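Local atomic coordinates of GTP cyclohydrolase 1 type 2 homolog (Thermus thermophilus, PDB entry 2YYB), a protein that probably binds divalent metal ions as a member of the GTP cyclohydrolase I type 2/NIF3 family, although its cellular function is not established. Residues Gly27-Gly32 / Gly66-Lys71; Asp59-His64 / Ile91-Ala96. All coordinates share one frame; numbering follows the deposited sequence.

Contact 1: residues Gly27-Gly32 / Gly66-Lys71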
loop_
_atom_site.group_PDB
_atom_site.type_symbol
_atom_site.label_atom_id
_atom_site.label_comp_id
_atom_site.label_asym_id
_atom_site.label_seq_id
_atom_site.Cartn_x
_atom_site.Cartn_y
_atom_site.Cartn_z
ATOM N N GLY A 27 -7.566 -25.071 -5.072
ATOM C CA GLY A 27 -8.343 -26.046 -4.318
ATOM C C GLY A 27 -9.723 -26.237 -4.920
ATOM O O GLY A 27 -9.923 -25.972 -6.098
ATOM N N LEU A 28 -10.675 -26.696 -4.119
ATOM C CA LEU A 28 -12.034 -26.900 -4.605
ATOM C C LEU A 28 -12.715 -25.552 -4.792
ATOM O O LEU A 28 -12.986 -24.857 -3.820
ATOM C CB LEU A 28 -12.846 -27.748 -3.615
ATOM C CG LEU A 28 -14.287 -28.087 -4.018
ATOM C CD1 LEU A 28 -14.323 -29.022 -5.218
ATOM C CD2 LEU A 28 -14.973 -28.742 -2.848
ATOM N N GLN A 29 -13.007 -25.185 -6.034
ATOM C CA GLN A 29 -13.648 -23.905 -6.304
ATOM C C GLN A 29 -15.162 -24.004 -6.342
ATOM O O GLN A 29 -15.836 -23.062 -5.975
ATOM C CB GLN A 29 -13.148 -23.314 -7.626
ATOM C CG GLN A 29 -11.645 -23.145 -7.699
ATOM C CD GLN A 29 -11.224 -22.134 -8.764
ATOM O OE1 GLN A 29 -11.793 -22.095 -9.861
ATOM N NE2 GLN A 29 -10.215 -21.321 -8.445
ATOM N N VAL A 30 -15.694 -25.128 -6.815
ATOM C CA VAL A 30 -17.140 -25.317 -6.858
ATOM C C VAL A 30 -17.456 -26.729 -6.416
ATOM O O VAL A 30 -16.910 -27.699 -6.940
ATOM C CB VAL A 30 -17.735 -25.075 -8.273
ATOM C CG1 VAL A 30 -19.248 -25.279 -8.240
ATOM C CG2 VAL A 30 -17.418 -23.663 -8.748
ATOM N N GLU A 31 -18.339 -26.839 -5.433
ATOM C CA GLU A 31 -18.726 -28.127 -4.883
ATOM C C GLU A 31 -19.763 -28.844 -5.762
ATOM O O GLU A 31 -20.600 -28.201 -6.388
ATOM C CB GLU A 31 -19.252 -27.907 -3.463
ATOM C CG GLU A 31 -19.735 -29.153 -2.730
ATOM C CD GLU A 31 -20.405 -28.801 -1.405
ATOM O OE1 GLU A 31 -19.695 -28.360 -0.479
ATOM O OE2 GLU A 31 -21.643 -28.943 -1.295
ATOM N N GLY A 32 -19.664 -30.178 -5.810
ATOM C CA GLY A 32 -20.563 -31.029 -6.585
ATOM C C GLY A 32 -20.896 -32.287 -5.788
ATOM O O GLY A 32 -20.930 -32.241 -4.556
ATOM N N GLY A 66 -8.642 -21.860 -13.159
ATOM C CA GLY A 66 -9.987 -21.867 -12.621
ATOM C C GLY A 66 -10.844 -20.626 -12.798
ATOM O O GLY A 66 -10.594 -19.787 -13.651
ATOM N N LEU A 67 -11.861 -20.504 -11.959
ATOM C CA LEU A 67 -12.799 -19.396 -12.038
ATOM C C LEU A 67 -12.492 -18.161 -11.218
ATOM O O LEU A 67 -12.941 -17.069 -11.561
ATOM C CB LEU A 67 -14.188 -19.878 -11.639
ATOM C CG LEU A 67 -14.891 -20.867 -12.555
ATOM C CD1 LEU A 67 -16.183 -21.300 -11.897
ATOM C CD2 LEU A 67 -15.153 -20.226 -13.902
ATOM N N PHE A 68 -11.733 -18.325 -10.142
ATOM C CA PHE A 68 -11.435 -17.212 -9.262
ATOM C C PHE A 68 -10.008 -16.670 -9.294
ATOM O O PHE A 68 -9.044 -17.430 -9.373
ATOM C CB PHE A 68 -11.818 -17.614 -7.841
ATOM C CG PHE A 68 -13.270 -17.962 -7.693
ATOM C CD1 PHE A 68 -14.251 -16.989 -7.861
ATOM C CD2 PHE A 68 -13.665 -19.270 -7.441
ATOM C CE1 PHE A 68 -15.591 -17.317 -7.782
ATOM C CE2 PHE A 68 -15.012 -19.600 -7.363
ATOM C CZ PHE A 68 -15.969 -18.628 -7.534
ATOM N N TRP A 69 -9.889 -15.344 -9.223
ATOM C CA TRP A 69 -8.592 -14.679 -9.235
ATOM C C TRP A 69 -8.559 -13.472 -8.296
ATOM O O TRP A 69 -7.914 -12.481 -8.602
ATOM C CB TRP A 69 -8.241 -14.216 -10.657
ATOM C CG TRP A 69 -8.366 -15.285 -11.712
ATOM C CD1 TRP A 69 -9.481 -15.583 -12.451
ATOM C CD2 TRP A 69 -7.353 -16.221 -12.120
ATOM N NE1 TRP A 69 -9.224 -16.645 -13.290
ATOM C CE2 TRP A 69 -7.928 -17.056 -13.109
ATOM C CE3 TRP A 69 -6.015 -16.435 -11.749
ATOM C CZ2 TRP A 69 -7.213 -18.091 -13.733
ATOM C CZ3 TRP A 69 -5.296 -17.472 -12.376
ATOM C CH2 TRP A 69 -5.904 -18.283 -13.356
ATOM N N GLY A 70 -9.243 -13.552 -7.157
ATOM C CA GLY A 70 -9.255 -12.431 -6.226
ATOM C C GLY A 70 -10.296 -11.373 -6.587
ATOM O O GLY A 70 -10.758 -10.606 -5.738
ATOM N N LYS A 71 -10.656 -11.325 -7.866
ATOM C CA LYS A 71 -11.655 -10.380 -8.370
ATOM C C LYS A 71 -13.047 -10.983 -8.184
ATOM O O LYS A 71 -13.388 -11.982 -8.827
ATOM C CB LYS A 71 -11.437 -10.122 -9.865
ATOM C CG LYS A 71 -11.397 -11.404 -10.704
ATOM C CD LYS A 71 -11.515 -11.125 -12.195
ATOM C CE LYS A 71 -11.391 -12.418 -13.009
ATOM N NZ LYS A 71 -12.385 -13.462 -12.604
#

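Contact 2: residues Asp59-His64 / Ile91-Ala96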
loop_
_atom_site.group_PDB
_atom_site.type_symbol
_atom_site.label_atom_id
_atom_site.label_comp_id
_atom_site.label_asym_id
_atom_site.label_seq_id
_atom_site.Cartn_x
_atom_site.Cartn_y
_atom_site.Cartn_z
ATOM N N ASP A 59 -17.275 -36.292 -12.662
ATOM C CA ASP A 59 -17.756 -35.904 -11.323
ATOM C C ASP A 59 -16.802 -34.920 -10.659
ATOM O O ASP A 59 -17.201 -34.094 -9.843
ATOM C CB ASP A 59 -17.866 -37.122 -10.384
ATOM C CG ASP A 59 -18.885 -38.119 -10.847
ATOM O OD1 ASP A 59 -20.003 -37.685 -11.207
ATOM O OD2 ASP A 59 -18.581 -39.329 -10.846
ATOM N N PHE A 60 -15.531 -35.036 -11.006
ATOM C CA PHE A 60 -14.499 -34.217 -10.411
ATOM C C PHE A 60 -13.616 -33.666 -11.517
ATOM O O PHE A 60 -12.740 -34.369 -12.028
ATOM C CB PHE A 60 -13.677 -35.087 -9.465
ATOM C CG PHE A 60 -12.886 -34.320 -8.466
ATOM C CD1 PHE A 60 -13.426 -34.018 -7.220
ATOM C CD2 PHE A 60 -11.590 -33.903 -8.760
ATOM C CE1 PHE A 60 -12.670 -33.300 -6.273
ATOM C CE2 PHE A 60 -10.842 -33.193 -7.826
ATOM C CZ PHE A 60 -11.378 -32.889 -6.582
ATOM N N LEU A 61 -13.869 -32.414 -11.885
ATOM C CA LEU A 61 -13.127 -31.712 -12.939
ATOM C C LEU A 61 -11.945 -30.939 -12.362
ATOM O O LEU A 61 -12.102 -30.106 -11.452
ATOM C CB LEU A 61 -14.056 -30.740 -13.673
ATOM C CG LEU A 61 -13.445 -29.966 -14.824
ATOM C CD1 LEU A 61 -12.696 -30.928 -15.733
ATOM C CD2 LEU A 61 -14.517 -29.237 -15.589
ATOM N N ILE A 62 -10.760 -31.243 -12.883
ATOM C CA ILE A 62 -9.533 -30.591 -12.455
ATOM C C ILE A 62 -9.047 -29.662 -13.570
ATOM O O ILE A 62 -8.886 -30.094 -14.714
ATOM C CB ILE A 62 -8.446 -31.636 -12.181
ATOM C CG1 ILE A 62 -8.915 -32.569 -11.055
ATOM C CG2 ILE A 62 -7.103 -30.932 -11.886
ATOM C CD1 ILE A 62 -7.975 -33.703 -10.738
ATOM N N VAL A 63 -8.822 -28.392 -13.251
ATOM C CA VAL A 63 -8.337 -27.451 -14.260
ATOM C C VAL A 63 -7.142 -26.653 -13.735
ATOM O O VAL A 63 -7.002 -26.451 -12.520
ATOM C CB VAL A 63 -9.453 -26.470 -14.701
ATOM C CG1 VAL A 63 -10.615 -27.252 -15.317
ATOM C CG2 VAL A 63 -9.914 -25.624 -13.503
ATOM N N HIS A 64 -6.278 -26.211 -14.652
ATOM C CA HIS A 64 -5.094 -25.428 -14.277
ATOM C C HIS A 64 -5.518 -23.971 -14.087
ATOM O O HIS A 64 -5.032 -23.288 -13.181
ATOM C CB HIS A 64 -4.011 -25.536 -15.362
ATOM C CG HIS A 64 -2.743 -24.790 -15.044
ATOM N ND1 HIS A 64 -1.973 -25.059 -13.931
ATOM C CD2 HIS A 64 -2.122 -23.770 -15.685
ATOM C CE1 HIS A 64 -0.941 -24.235 -13.897
ATOM N NE2 HIS A 64 -1.008 -23.440 -14.949
ATOM N N ILE A 91 -21.040 -31.665 -10.829
ATOM C CA ILE A 91 -19.605 -31.620 -11.086
ATOM C C ILE A 91 -18.817 -30.806 -10.058
ATOM O O ILE A 91 -19.174 -29.669 -9.756
ATOM C CB ILE A 91 -19.348 -31.034 -12.493
ATOM C CG1 ILE A 91 -20.034 -31.911 -13.537
ATOM C CG2 ILE A 91 -17.830 -30.889 -12.747
ATOM C CD1 ILE A 91 -20.101 -31.324 -14.932
ATOM N N ASN A 92 -17.760 -31.401 -9.516
ATOM C CA ASN A 92 -16.904 -30.712 -8.557
ATOM C C ASN A 92 -15.833 -30.025 -9.401
ATOM O O ASN A 92 -15.320 -30.628 -10.346
ATOM C CB ASN A 92 -16.209 -31.699 -7.617
ATOM C CG ASN A 92 -17.153 -32.357 -6.641
ATOM O OD1 ASN A 92 -17.663 -31.733 -5.703
ATOM N ND2 ASN A 92 -17.380 -33.639 -6.844
ATOM N N LEU A 93 -15.511 -28.770 -9.079
ATOM C CA LEU A 93 -14.484 -28.022 -9.808
ATOM C C LEU A 93 -13.323 -27.796 -8.873
ATOM O O LEU A 93 -13.483 -27.121 -7.846
ATOM C CB LEU A 93 -14.987 -26.654 -10.276
ATOM C CG LEU A 93 -13.977 -25.965 -11.204
ATOM C CD1 LEU A 93 -13.793 -26.802 -12.464
ATOM C CD2 LEU A 93 -14.437 -24.572 -11.565
ATOM N N TYR A 94 -12.174 -28.374 -9.227
ATOM C CA TYR A 94 -10.944 -28.257 -8.443
ATOM C C TYR A 94 -9.893 -27.537 -9.312
ATOM O O TYR A 94 -9.527 -28.006 -10.408
ATOM C CB TYR A 94 -10.430 -29.645 -8.043
ATOM C CG TYR A 94 -9.248 -29.605 -7.104
ATOM C CD1 TYR A 94 -9.435 -29.569 -5.732
ATOM C CD2 TYR A 94 -7.946 -29.564 -7.588
ATOM C CE1 TYR A 94 -8.345 -29.494 -4.845
ATOM C CE2 TYR A 94 -6.851 -29.491 -6.728
ATOM C CZ TYR A 94 -7.054 -29.459 -5.352
ATOM O OH TYR A 94 -5.984 -29.439 -4.478
ATOM N N ALA A 95 -9.402 -26.402 -8.832
ATOM C CA ALA A 95 -8.427 -25.641 -9.600
ATOM C C ALA A 95 -7.032 -25.687 -8.962
ATOM O O ALA A 95 -6.892 -25.585 -7.738
ATOM C CB ALA A 95 -8.917 -24.172 -9.761
ATOM N N ALA A 96 -6.013 -25.856 -9.804
ATOM C CA ALA A 96 -4.616 -25.912 -9.354
ATOM C C ALA A 96 -3.759 -25.079 -10.311
ATOM O O ALA A 96 -3.456 -25.515 -11.423
ATOM C CB ALA A 96 -4.122 -27.363 -9.325
#

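Contact 1: residues Gly27-Gly32 / Gly66-Lys71
The side chain of Gln29 slides past the Phe68 ring in the opposite direction, CD of Gln29 4.0 Å from CD2 of Phe68. Gln29 and Val30 form a classic beta bulge in strand 27-30, outermost of its sheet within the chain, both facing Leu93 of the neighbouring strand, and from this bulge Gln29 reaches the loop 66-71 that follows strand 60-63. Amide and ring planes stand 62° apart, so this is no flat stack. Gln29 leaves with CG anti to the carbonyl carbon (chi1 -56°) and runs extended beyond CG, which carries the amide to the loop backbone. There OE1 of Gln29 accepts the Leu67 N-H at 2.6 Å, a nearly straight bond (162° at the hydrogen) that arrives in the carbonyl plane, on a lone pair. NE2 of Gln29 donates to the carbonyl of Leu25, so both ends of the amide are engaged and its rotation is fixed between two backbone groups. Beside this polar link, CG2 of Val30 meets CD1 of Leu67 at 4.1 Å, an apolar contact that continues onto Leu93. Leu67 also sends its CB over one face of the Phe68 ring, offset toward the rim. Val30 and Phe68 both pack on Ile75 of the second subunit, which places the contact at a subunit interface, and Phe68 meets Phe73 of its own chain. The loop leads directly from His65, a predicted ligand of a divalent metal, so the amide grips the chain just beyond the probable metal site. At the Phe68 ring, CE2 meets the carbonyl O of Gln29 at 3.8 Å, with the oxygen at the ring edge, near its plane.

Contact 2: residues Asp59-His64 / Ile91-Ala96
Strands 60-63 and 92-95 run parallel, the axes of these short segments 4.8 Å apart at closest approach and inclined by 24°, joined by regular backbone hydrogen bonds from Asn92 N at one end to Ala96 N at the other. Asp59 O takes two donors from opposite faces of its carbonyl plane: Asn92 N at 2.8 Å and, less straight, Asn92 ND2 at 3.0 Å. ND2 bonds the carbonyl of Lys33 as well, and OD1 accepts from Gly32 N. On the Asn92 face, CG is anti to the backbone N in both Phe60 (chi1 -161°) and Tyr94 (chi1 -174°), which sends the two rings the same way, side by side but barely overlapping; the closer touch is CE2 of Phe60 on CB of Tyr94 at 3.6 Å. The other face carries Leu61, whose CG meets CD1 of Leu93 at 4.0 Å, and Val63, whose CG2 reaches CB of Ala95. At the C-terminal end His64 ND1 makes a weak bond to Ala96 O, while NE2 makes weak bonds to Asp101 and Glu214, all three predicted metal ligands. The pair supplies the two strands of a beta-alpha-beta unit connected through helix 77-88. Helix 3-13 covers the Phe60 and Tyr94 face, with Asp11 bonding the Tyr94 hydroxyl; helix 47-55 packs on Leu61 and Leu93, and strand 39-42 continues the sheet beyond 60-63.

The two contacts, their centres about 9 Å apart, belong to one mixed five-stranded sheet: strand 27-30 is outermost within the chain, 92-95 comes next and 60-63 follows inward. Their segments alternate along the chain, in the order 27-32, 59-64, 66-71, 91-96; contact 2 pairs two interior parallel strands, and contact 1 ties the outermost strand to the loop leaving one of them. Strand 92-95 couples them: Leu93 O probably accepts from Gln29 N, and Ala95 packs against the Gln29 side chain. Between His64 of contact 2 and Gly66 of contact 1 sits His65, which places both next to the predicted metal site.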